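Local coordinates for protein RNA polymerase sigma factor (Bartonella quintana, PDB 5UXX) that probably serves as an ECF sigma factor of the sigma-70 family, binding promoter DNA to direct RNA polymerase in transcription initiation, at residues Leu36-Gln48 with Trp60-Gln72. Sequence-based numbering, arbitrary orientation. Where two conformers were deposited one is given.
Sequences LVQDTLMKAWAKQ and WLFTILRNEFYSQ
Two helices of sigma-70 region 2 meet where Thr40 packs against Leu65, and the pair illustrates how two helices can pack largely through apolar side chains, with charged groups at the margin. The short axes approach to 9.1 Å and run at 125° to each other, with the two backbones nearest at Thr40 and Leu65. Thr40 turns OG1 back to its own helix, giving a hydrogen bond to Leu36 O at 2.8 Å; that carbonyl also accepts Thr40 N, from the other face of its plane. The hydroxyl proton is thus used within its own helix, while OG1 lies against Leu65 CB. With CG2 anti to the backbone N (chi1 of OG1 -62°), the methyl points instead to Ile64 CG2, 3.8 Å away.

At one end Leu36 CD2 touches both Leu65 CD2 and Phe69 CB, while its CD1 lies over Glu68 CG at 3.7 Å. At the other, Ala44 CB meets Leu61 CD2 at 3.6 Å, and the Trp60 ring presents its edge to Ala44 O, CH2 lying 3.5 Å from that oxygen. Ile64 CD1 lies over the rim of one indole face, and the ring also packs edge-to-face with Phe51.

Charges gather along the more exposed margin. Glu68, bent at chi2 (63°), brings OE1 to 4.0 Å from Lys43 NZ, a long salt bridge in which Lys43 CE lies nearer to OE1, at 3.2 Å. Its other oxygen faces Asp39, a like-charge proximity that the nearby Lys43 may partly offset. Leu61 and Val37 reach on to helix 7-26, so the contact belongs to the packed helical core characteristic of sigma-70 region 2.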
loop_
_atom_site.group_PDB
_atom_site.type_symbol
_atom_site.label_atom_id
_atom_site.label_comp_id
_atom_site.label_asym_id
_atom_site.label_seq_id
_atom_site.Cartn_x
_atom_site.Cartn_y
_atom_site.Cartn_z
ATOM N N LEU A 36 1.060 4.771 -10.063
ATOM C CA LEU A 36 1.284 5.338 -8.739
ATOM C C LEU A 36 2.666 4.974 -8.204
ATOM O O LEU A 36 3.349 5.806 -7.606
ATOM C CB LEU A 36 0.200 4.859 -7.774
ATOM C CG LEU A 36 0.142 5.511 -6.392
ATOM C CD1 LEU A 36 0.001 7.018 -6.513
ATOM C CD2 LEU A 36 -1.004 4.923 -5.589
ATOM N N VAL A 37 3.070 3.727 -8.421
ATOM C CA VAL A 37 4.391 3.265 -8.013
ATOM C C VAL A 37 5.477 3.987 -8.804
ATOM O O VAL A 37 6.486 4.419 -8.245
ATOM C CB VAL A 37 4.540 1.745 -8.211
ATOM C CG1 VAL A 37 5.932 1.290 -7.802
ATOM C CG2 VAL A 37 3.482 1.002 -7.415
ATOM N N GLN A 38 5.259 4.109 -10.110
ATOM C CA GLN A 38 6.190 4.796 -10.999
ATOM C C GLN A 38 6.453 6.231 -10.543
ATOM O O GLN A 38 7.603 6.662 -10.458
ATOM C CB GLN A 38 5.657 4.786 -12.434
ATOM C CG GLN A 38 6.697 5.122 -13.485
ATOM C CD GLN A 38 6.218 4.831 -14.893
ATOM O OE1 GLN A 38 6.371 3.717 -15.395
ATOM N NE2 GLN A 38 5.636 5.833 -15.540
ATOM N N ASP A 39 5.382 6.964 -10.254
ATOM C CA ASP A 39 5.497 8.347 -9.801
ATOM C C ASP A 39 6.221 8.435 -8.462
ATOM O O ASP A 39 6.978 9.372 -8.217
ATOM C CB ASP A 39 4.115 8.995 -9.690
ATOM C CG ASP A 39 3.434 9.156 -11.035
ATOM O OD1 ASP A 39 4.137 9.129 -12.068
ATOM O OD2 ASP A 39 2.196 9.315 -11.061
ATOM N N THR A 40 5.985 7.451 -7.600
ATOM C CA THR A 40 6.620 7.409 -6.288
ATOM C C THR A 40 8.126 7.218 -6.425
ATOM O O THR A 40 8.912 7.870 -5.737
ATOM C CB THR A 40 6.036 6.282 -5.416
ATOM O OG1 THR A 40 4.639 6.516 -5.204
ATOM C CG2 THR A 40 6.745 6.222 -4.070
ATOM N N LEU A 41 8.518 6.321 -7.324
ATOM C CA LEU A 41 9.925 6.045 -7.587
ATOM C C LEU A 41 10.655 7.289 -8.085
ATOM O O LEU A 41 11.786 7.561 -7.681
ATOM C CB LEU A 41 10.061 4.915 -8.610
ATOM C CG LEU A 41 11.451 4.301 -8.772
ATOM C CD1 LEU A 41 11.836 3.531 -7.522
ATOM C CD2 LEU A 41 11.502 3.403 -9.998
HETATM N N MSE A 42 9.997 8.040 -8.962
HETATM C CA MSE A 42 10.594 9.245 -9.525
HETATM C C MSE A 42 10.753 10.340 -8.475
HETATM O O MSE A 42 11.765 11.043 -8.455
HETATM C CB MSE A 42 9.759 9.759 -10.700
HETATM C CG MSE A 42 10.086 9.084 -12.023
HETATM SE SE MSE A 42 9.021 9.754 -13.512
HETATM C CE MSE A 42 7.283 9.055 -12.977
ATOM N N LYS A 43 9.762 10.478 -7.600
ATOM C CA LYS A 43 9.813 11.482 -6.543
ATOM C C LYS A 43 10.832 11.107 -5.472
ATOM O O LYS A 43 11.546 11.965 -4.957
ATOM C CB LYS A 43 8.433 11.672 -5.911
ATOM C CG LYS A 43 7.400 12.268 -6.851
ATOM C CD LYS A 43 6.058 12.442 -6.158
ATOM C CE LYS A 43 4.980 12.860 -7.143
ATOM N NZ LYS A 43 5.285 14.166 -7.787
ATOM N N ALA A 44 10.891 9.820 -5.143
ATOM C CA ALA A 44 11.812 9.336 -4.123
ATOM C C ALA A 44 13.261 9.489 -4.571
ATOM O O ALA A 44 14.138 9.799 -3.766
ATOM C CB ALA A 44 11.514 7.884 -3.787
ATOM N N TRP A 45 13.506 9.270 -5.859
ATOM C CA TRP A 45 14.849 9.413 -6.406
ATOM C C TRP A 45 15.313 10.863 -6.339
ATOM O O TRP A 45 16.481 11.139 -6.072
ATOM C CB TRP A 45 14.905 8.908 -7.848
ATOM C CG TRP A 45 16.304 8.750 -8.357
ATOM C CD1 TRP A 45 17.065 9.704 -8.968
ATOM C CD2 TRP A 45 17.118 7.574 -8.283
ATOM N NE1 TRP A 45 18.299 9.192 -9.286
ATOM C CE2 TRP A 45 18.357 7.885 -8.876
ATOM C CE3 TRP A 45 16.917 6.285 -7.776
ATOM C CZ2 TRP A 45 19.391 6.958 -8.977
ATOM C CZ3 TRP A 45 17.946 5.365 -7.877
ATOM C CH2 TRP A 45 19.167 5.706 -8.473
ATOM N N ALA A 46 14.393 11.788 -6.591
ATOM C CA ALA A 46 14.714 13.207 -6.550
ATOM C C ALA A 46 14.922 13.696 -5.117
ATOM O O ALA A 46 15.768 14.554 -4.866
ATOM C CB ALA A 46 13.619 14.016 -7.231
ATOM N N LYS A 47 14.157 13.143 -4.181
ATOM C CA LYS A 47 14.228 13.573 -2.785
ATOM C C LYS A 47 15.093 12.659 -1.923
ATOM O O LYS A 47 15.080 12.767 -0.697
ATOM C CB LYS A 47 12.822 13.639 -2.184
ATOM C CG LYS A 47 11.845 14.515 -2.944
ATOM C CD LYS A 47 10.413 14.214 -2.524
ATOM C CE LYS A 47 10.096 14.795 -1.156
ATOM N NZ LYS A 47 8.881 14.177 -0.553
ATOM N N GLN A 48 15.842 11.765 -2.563
ATOM C CA GLN A 48 16.621 10.752 -1.853
ATOM C C GLN A 48 17.609 11.349 -0.851
ATOM O O GLN A 48 17.927 10.726 0.160
ATOM C CB GLN A 48 17.358 9.845 -2.843
ATOM C CG GLN A 48 18.471 10.497 -3.636
ATOM C CD GLN A 48 19.165 9.505 -4.547
ATOM O OE1 GLN A 48 20.022 8.736 -4.110
ATOM N NE2 GLN A 48 18.786 9.506 -5.821
ATOM N N TRP A 60 9.346 5.879 4.805
ATOM C CA TRP A 60 9.597 7.086 4.027
ATOM C C TRP A 60 9.020 6.948 2.622
ATOM O O TRP A 60 8.398 7.874 2.100
ATOM C CB TRP A 60 11.100 7.372 3.963
ATOM C CG TRP A 60 11.454 8.664 3.291
ATOM C CD1 TRP A 60 11.317 9.919 3.808
ATOM C CD2 TRP A 60 12.015 8.829 1.983
ATOM N NE1 TRP A 60 11.752 10.855 2.902
ATOM C CE2 TRP A 60 12.187 10.212 1.773
ATOM C CE3 TRP A 60 12.387 7.942 0.967
ATOM C CZ2 TRP A 60 12.713 10.729 0.591
ATOM C CZ3 TRP A 60 12.910 8.457 -0.206
ATOM C CH2 TRP A 60 13.068 9.838 -0.384
ATOM N N LEU A 61 9.228 5.782 2.019
ATOM C CA LEU A 61 8.744 5.506 0.671
ATOM C C LEU A 61 7.225 5.380 0.632
ATOM O O LEU A 61 6.574 5.899 -0.275
ATOM C CB LEU A 61 9.391 4.231 0.127
ATOM C CG LEU A 61 10.889 4.330 -0.170
ATOM C CD1 LEU A 61 11.476 2.962 -0.471
ATOM C CD2 LEU A 61 11.137 5.283 -1.324
ATOM N N PHE A 62 6.665 4.686 1.620
ATOM C CA PHE A 62 5.221 4.499 1.710
ATOM C C PHE A 62 4.500 5.829 1.905
ATOM O O PHE A 62 3.394 6.023 1.403
ATOM C CB PHE A 62 4.871 3.542 2.851
ATOM C CG PHE A 62 4.910 2.087 2.464
ATOM C CD1 PHE A 62 5.998 1.559 1.789
ATOM C CD2 PHE A 62 3.855 1.247 2.784
ATOM C CE1 PHE A 62 6.033 0.222 1.436
ATOM C CE2 PHE A 62 3.884 -0.092 2.435
ATOM C CZ PHE A 62 4.973 -0.604 1.760
ATOM N N THR A 63 5.135 6.740 2.637
ATOM C CA THR A 63 4.579 8.067 2.873
ATOM C C THR A 63 4.426 8.839 1.565
ATOM O O THR A 63 3.411 9.500 1.337
ATOM C CB THR A 63 5.456 8.881 3.843
ATOM O OG1 THR A 63 5.618 8.155 5.067
ATOM C CG2 THR A 63 4.816 10.231 4.139
ATOM N N ILE A 64 5.439 8.751 0.708
ATOM C CA ILE A 64 5.403 9.419 -0.588
ATOM C C ILE A 64 4.276 8.873 -1.462
ATOM O O ILE A 64 3.527 9.639 -2.070
ATOM C CB ILE A 64 6.742 9.269 -1.334
ATOM C CG1 ILE A 64 7.861 9.975 -0.563
ATOM C CG2 ILE A 64 6.636 9.824 -2.747
ATOM C CD1 ILE A 64 9.236 9.784 -1.169
ATOM N N LEU A 65 4.151 7.550 -1.508
ATOM C CA LEU A 65 3.114 6.907 -2.308
ATOM C C LEU A 65 1.726 7.229 -1.765
ATOM O O LEU A 65 0.812 7.540 -2.529
ATOM C CB LEU A 65 3.326 5.390 -2.356
ATOM C CG LEU A 65 2.482 4.607 -3.369
ATOM C CD1 LEU A 65 3.282 3.458 -3.960
ATOM C CD2 LEU A 65 1.198 4.082 -2.740
ATOM N N ARG A 66 1.573 7.140 -0.446
ATOM C CA ARG A 66 0.305 7.455 0.204
ATOM C C ARG A 66 -0.170 8.869 -0.117
ATOM O O ARG A 66 -1.330 9.079 -0.468
ATOM C CB ARG A 66 0.428 7.295 1.721
ATOM C CG ARG A 66 -0.633 8.063 2.488
ATOM C CD ARG A 66 -0.164 8.469 3.871
ATOM N NE ARG A 66 -0.949 9.587 4.391
ATOM C CZ ARG A 66 -2.088 9.456 5.064
ATOM N NH1 ARG A 66 -2.583 8.253 5.307
ATOM N NH2 ARG A 66 -2.731 10.532 5.496
ATOM N N ASN A 67 0.740 9.832 -0.017
ATOM C CA ASN A 67 0.386 11.230 -0.214
ATOM C C ASN A 67 0.095 11.535 -1.675
ATOM O O ASN A 67 -0.775 12.348 -1.987
ATOM C CB ASN A 67 1.501 12.142 0.304
ATOM C CG ASN A 67 1.553 12.193 1.818
ATOM O OD1 ASN A 67 0.535 12.031 2.492
ATOM N ND2 ASN A 67 2.743 12.420 2.364
ATOM N N GLU A 68 0.824 10.877 -2.569
ATOM C CA GLU A 68 0.584 11.028 -3.996
ATOM C C GLU A 68 -0.764 10.428 -4.372
ATOM O O GLU A 68 -1.477 10.967 -5.217
ATOM C CB GLU A 68 1.706 10.375 -4.808
ATOM C CG GLU A 68 1.471 10.372 -6.313
ATOM C CD GLU A 68 1.402 11.769 -6.909
ATOM O OE1 GLU A 68 1.898 12.722 -6.273
ATOM O OE2 GLU A 68 0.846 11.912 -8.019
ATOM N N PHE A 69 -1.119 9.323 -3.723
ATOM C CA PHE A 69 -2.384 8.647 -3.990
ATOM C C PHE A 69 -3.583 9.514 -3.614
ATOM O O PHE A 69 -4.516 9.664 -4.401
ATOM C CB PHE A 69 -2.452 7.316 -3.240
ATOM C CG PHE A 69 -3.829 6.718 -3.196
ATOM C CD1 PHE A 69 -4.384 6.141 -4.327
ATOM C CD2 PHE A 69 -4.570 6.732 -2.025
ATOM C CE1 PHE A 69 -5.654 5.590 -4.292
ATOM C CE2 PHE A 69 -5.839 6.183 -1.982
ATOM C CZ PHE A 69 -6.382 5.612 -3.117
ATOM N N TYR A 70 -3.553 10.080 -2.412
ATOM C CA TYR A 70 -4.648 10.926 -1.949
ATOM C C TYR A 70 -4.711 12.212 -2.765
ATOM O O TYR A 70 -5.780 12.799 -2.936
ATOM C CB TYR A 70 -4.499 11.242 -0.458
ATOM C CG TYR A 70 -4.794 10.062 0.441
ATOM C CD1 TYR A 70 -6.058 9.487 0.471
ATOM C CD2 TYR A 70 -3.811 9.524 1.261
ATOM C CE1 TYR A 70 -6.333 8.407 1.290
ATOM C CE2 TYR A 70 -4.076 8.444 2.083
ATOM C CZ TYR A 70 -5.337 7.891 2.094
ATOM O OH TYR A 70 -5.604 6.817 2.912
ATOM N N SER A 71 -3.558 12.644 -3.266
ATOM C CA SER A 71 -3.489 13.803 -4.147
ATOM C C SER A 71 -4.224 13.524 -5.457
ATOM O O SER A 71 -4.934 14.385 -5.977
ATOM C CB SER A 71 -2.034 14.187 -4.422
ATOM O OG SER A 71 -1.953 15.232 -5.375
ATOM N N GLN A 72 -4.049 12.314 -5.983
ATOM C CA GLN A 72 -4.729 11.900 -7.206
ATOM C C GLN A 72 -6.237 11.816 -6.996
ATOM O O GLN A 72 -7.014 12.219 -7.863
ATOM C CB GLN A 72 -4.200 10.545 -7.689
ATOM C CG GLN A 72 -2.715 10.512 -8.022
ATOM C CD GLN A 72 -2.380 11.181 -9.343
ATOM O OE1 GLN A 72 -3.232 11.804 -9.977
ATOM N NE2 GLN A 72 -1.127 11.054 -9.763
#